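Local structure of hypothetical protein PA3499 (Pseudomonas aeruginosa, 2IG8) at residues M1-A9 with W20-L30. The protein is of unknown function but belongs to the YjgF-like clan of small alpha/beta proteins and assembles from three copies of its chain. Residues are numbered along the deposited sequence; the frame is centred on the assembly and turned at random.
Sequences MTAVRRIRA and WSNALLVGEEL
Arg-5 and Leu-25 form the hydrogen-bonded pair at the middle of an antiparallel ladder, in which strand 4-6 is, within this chain, an outermost strand of the mixed sheet of this YjgF-like fold; Thr-2 and Val-4 make backbone hydrogen bonds to the second subunit. The Arg-5 and Leu-25 backbones bond twice, Arg-5 N to Leu-25 O at 3.0 Å and Leu-25 N to Arg-5 O at 2.9 Å. The ladder runs on to Ala-3 O, which receives Gly-27 N almost head-on along its C=O, and to Ile-7 N, which reaches Ala-23 O from above the carbonyl plane. Water 1 extends it, accepting from Ala-23 N and lying 2.6 Å from Ile-7 O, to which it probably donates.

On one face, the Arg-5 and Leu-25 side chains run side by side: the extended arginine chain carries its flat guanidinium alongside Leu-25, whose methyl CD2 lies over one face, 3.2 Å from Arg-5 NH2, while Arg-5 stays at an exposed position. Ile-7 turns inward, its CG1 3.8 Å from both Leu-25 CB and Leu-30 CD1; it also touches Ala-70 of helix 53-70, so a branched apolar side chain suits this buried place between sheet and helix.

Val-4, Val-26, Leu-24 and Arg-6 occupy the opposite face. Arg-6 CG packs 3.5 Å from Leu-24 CD2, and the bend at chi2 (-84°) carries CD and the guanidinium over Ser-21. That hydroxyl sits over the guanidinium face at a poor angle for bonding, and instead hydrogen-bonds Phe-108 O of the second subunit.

Gly-27 lies in the type II' turn from Val-26 to Glu-29 that leads into strand 29-36, and its phi of 64° suits a residue without a side chain. Thr-2 OG1 hydrogen-bonds Asp-135 OD2 of the second subunit, while CG2, anti to the backbone N, rests 3.4 Å from Gly-27 N.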
# COMPACT_ATOMS: atom_id res chain seq x y z
N MET B 1 -4.47 23.17 9.57
CA MET B 1 -3.08 22.66 9.74
C MET B 1 -3.06 21.46 10.68
O MET B 1 -3.71 21.47 11.73
CB MET B 1 -2.17 23.73 10.32
CG MET B 1 -0.71 23.32 10.34
SD MET B 1 0.12 23.69 11.90
CE MET B 1 1.11 22.20 12.12
N THR B 2 -2.32 20.43 10.29
CA THR B 2 -2.26 19.20 11.05
C THR B 2 -0.85 19.07 11.63
O THR B 2 0.15 19.25 10.93
CB THR B 2 -2.62 18.01 10.16
OG1 THR B 2 -3.94 18.22 9.63
CG2 THR B 2 -2.60 16.72 10.95
N ALA B 3 -0.80 18.79 12.93
CA ALA B 3 0.47 18.62 13.61
C ALA B 3 1.06 17.28 13.23
O ALA B 3 0.32 16.29 13.11
CB ALA B 3 0.28 18.70 15.12
N VAL B 4 2.37 17.25 13.01
CA VAL B 4 3.08 15.98 12.90
C VAL B 4 4.16 15.91 13.97
O VAL B 4 4.90 16.88 14.17
CB VAL B 4 3.64 15.68 11.48
CG1 VAL B 4 4.06 16.91 10.78
CG2 VAL B 4 4.79 14.69 11.54
N ARG B 5 4.22 14.78 14.68
CA ARG B 5 5.32 14.54 15.60
C ARG B 5 5.92 13.17 15.38
O ARG B 5 5.22 12.16 15.21
CB ARG B 5 4.96 14.81 17.07
CG ARG B 5 4.31 13.71 17.87
CD ARG B 5 4.32 14.03 19.38
NE ARG B 5 3.96 12.84 20.18
CZ ARG B 5 2.72 12.48 20.52
NH1 ARG B 5 2.51 11.37 21.23
NH2 ARG B 5 1.67 13.22 20.15
N ARG B 6 7.23 13.17 15.38
CA ARG B 6 7.98 11.96 15.20
C ARG B 6 7.85 11.13 16.47
O ARG B 6 8.05 11.63 17.57
CB ARG B 6 9.43 12.30 14.93
CG ARG B 6 9.96 11.52 13.80
CD ARG B 6 10.42 10.24 14.27
NE ARG B 6 11.38 9.63 13.36
CZ ARG B 6 12.58 10.12 13.10
NH1 ARG B 6 12.97 11.27 13.64
NH2 ARG B 6 13.40 9.46 12.29
N ILE B 7 7.49 9.87 16.30
CA ILE B 7 7.28 8.99 17.44
C ILE B 7 8.48 8.09 17.55
O ILE B 7 8.81 7.39 16.60
CB ILE B 7 6.02 8.12 17.27
CG1 ILE B 7 4.78 9.00 17.20
CG2 ILE B 7 5.91 7.10 18.41
CD1 ILE B 7 4.54 9.82 18.44
N ARG B 8 9.13 8.13 18.70
CA ARG B 8 10.29 7.29 18.95
C ARG B 8 10.04 6.23 20.01
O ARG B 8 9.84 6.56 21.18
CB ARG B 8 11.44 8.16 19.37
CG ARG B 8 11.76 9.20 18.35
CD ARG B 8 12.82 10.11 18.87
NE ARG B 8 13.18 11.18 17.96
CZ ARG B 8 13.84 11.03 16.81
NH1 ARG B 8 14.15 12.10 16.10
NH2 ARG B 8 14.20 9.83 16.37
N ALA B 9 10.05 4.97 19.58
CA ALA B 9 10.03 3.83 20.48
C ALA B 9 11.49 3.41 20.80
O ALA B 9 12.30 3.23 19.89
CB ALA B 9 9.27 2.68 19.83
N TRP B 20 14.27 7.20 6.39
CA TRP B 20 12.87 7.06 6.74
C TRP B 20 12.70 7.24 8.25
O TRP B 20 13.67 7.13 9.01
CB TRP B 20 12.34 5.70 6.31
CG TRP B 20 12.99 4.57 7.06
CD1 TRP B 20 12.55 3.99 8.21
CD2 TRP B 20 14.20 3.91 6.71
NE1 TRP B 20 13.42 2.99 8.60
CE2 TRP B 20 14.45 2.94 7.69
CE3 TRP B 20 15.10 4.06 5.65
CZ2 TRP B 20 15.57 2.10 7.65
CZ3 TRP B 20 16.21 3.24 5.61
CH2 TRP B 20 16.43 2.26 6.60
N SER B 21 11.47 7.51 8.66
CA SER B 21 11.08 7.56 10.05
C SER B 21 10.27 6.31 10.37
O SER B 21 9.36 5.94 9.61
CB SER B 21 10.22 8.80 10.34
OG SER B 21 10.96 9.99 10.16
N ASN B 22 10.58 5.66 11.49
CA ASN B 22 9.84 4.45 11.88
C ASN B 22 8.37 4.75 12.10
O ASN B 22 7.51 4.00 11.65
CB ASN B 22 10.45 3.79 13.14
CG ASN B 22 11.71 3.00 12.83
OD1 ASN B 22 12.56 2.79 13.71
ND2 ASN B 22 11.85 2.56 11.60
N ALA B 23 8.08 5.86 12.78
CA ALA B 23 6.69 6.26 13.00
C ALA B 23 6.50 7.78 13.08
O ALA B 23 7.31 8.51 13.68
CB ALA B 23 6.14 5.57 14.26
N LEU B 24 5.43 8.26 12.45
CA LEU B 24 5.06 9.67 12.46
C LEU B 24 3.60 9.74 12.81
O LEU B 24 2.78 9.10 12.14
CB LEU B 24 5.25 10.33 11.09
CG LEU B 24 6.65 10.35 10.46
CD1 LEU B 24 6.52 10.78 9.02
CD2 LEU B 24 7.57 11.29 11.21
N LEU B 25 3.28 10.50 13.86
CA LEU B 25 1.90 10.74 14.27
C LEU B 25 1.44 11.99 13.54
O LEU B 25 2.01 13.07 13.70
CB LEU B 25 1.79 10.89 15.79
CG LEU B 25 0.40 11.11 16.37
CD1 LEU B 25 -0.50 9.92 16.11
CD2 LEU B 25 0.49 11.39 17.86
N VAL B 26 0.46 11.81 12.67
CA VAL B 26 -0.01 12.86 11.78
C VAL B 26 -1.47 13.06 12.13
O VAL B 26 -2.33 12.31 11.68
CB VAL B 26 0.14 12.43 10.31
CG1 VAL B 26 -0.53 13.45 9.37
CG2 VAL B 26 1.62 12.21 9.96
N GLY B 27 -1.74 14.06 12.97
CA GLY B 27 -3.05 14.18 13.60
C GLY B 27 -3.29 12.98 14.51
O GLY B 27 -2.54 12.76 15.45
N GLU B 28 -4.34 12.22 14.22
CA GLU B 28 -4.66 10.99 14.95
C GLU B 28 -4.07 9.76 14.26
O GLU B 28 -4.09 8.67 14.81
CB GLU B 28 -6.19 10.82 15.07
CG GLU B 28 -6.87 11.87 15.95
CD GLU B 28 -6.46 11.79 17.42
OE1 GLU B 28 -6.12 10.70 17.90
OE2 GLU B 28 -6.50 12.83 18.10
N GLU B 29 -3.56 9.93 13.05
CA GLU B 29 -3.05 8.82 12.25
C GLU B 29 -1.61 8.49 12.63
O GLU B 29 -0.75 9.35 12.56
CB GLU B 29 -3.09 9.20 10.77
CG GLU B 29 -2.74 8.05 9.85
CD GLU B 29 -3.91 7.10 9.58
OE1 GLU B 29 -5.08 7.53 9.71
OE2 GLU B 29 -3.62 5.96 9.20
N LEU B 30 -1.35 7.24 13.04
CA LEU B 30 0.04 6.78 13.26
C LEU B 30 0.57 6.14 11.99
O LEU B 30 0.22 5.02 11.64
CB LEU B 30 0.15 5.81 14.41
CG LEU B 30 1.60 5.54 14.86
CD1 LEU B 30 2.28 6.83 15.31
CD2 LEU B 30 1.61 4.48 15.97
O HOH W 1 10.25 7.14 14.39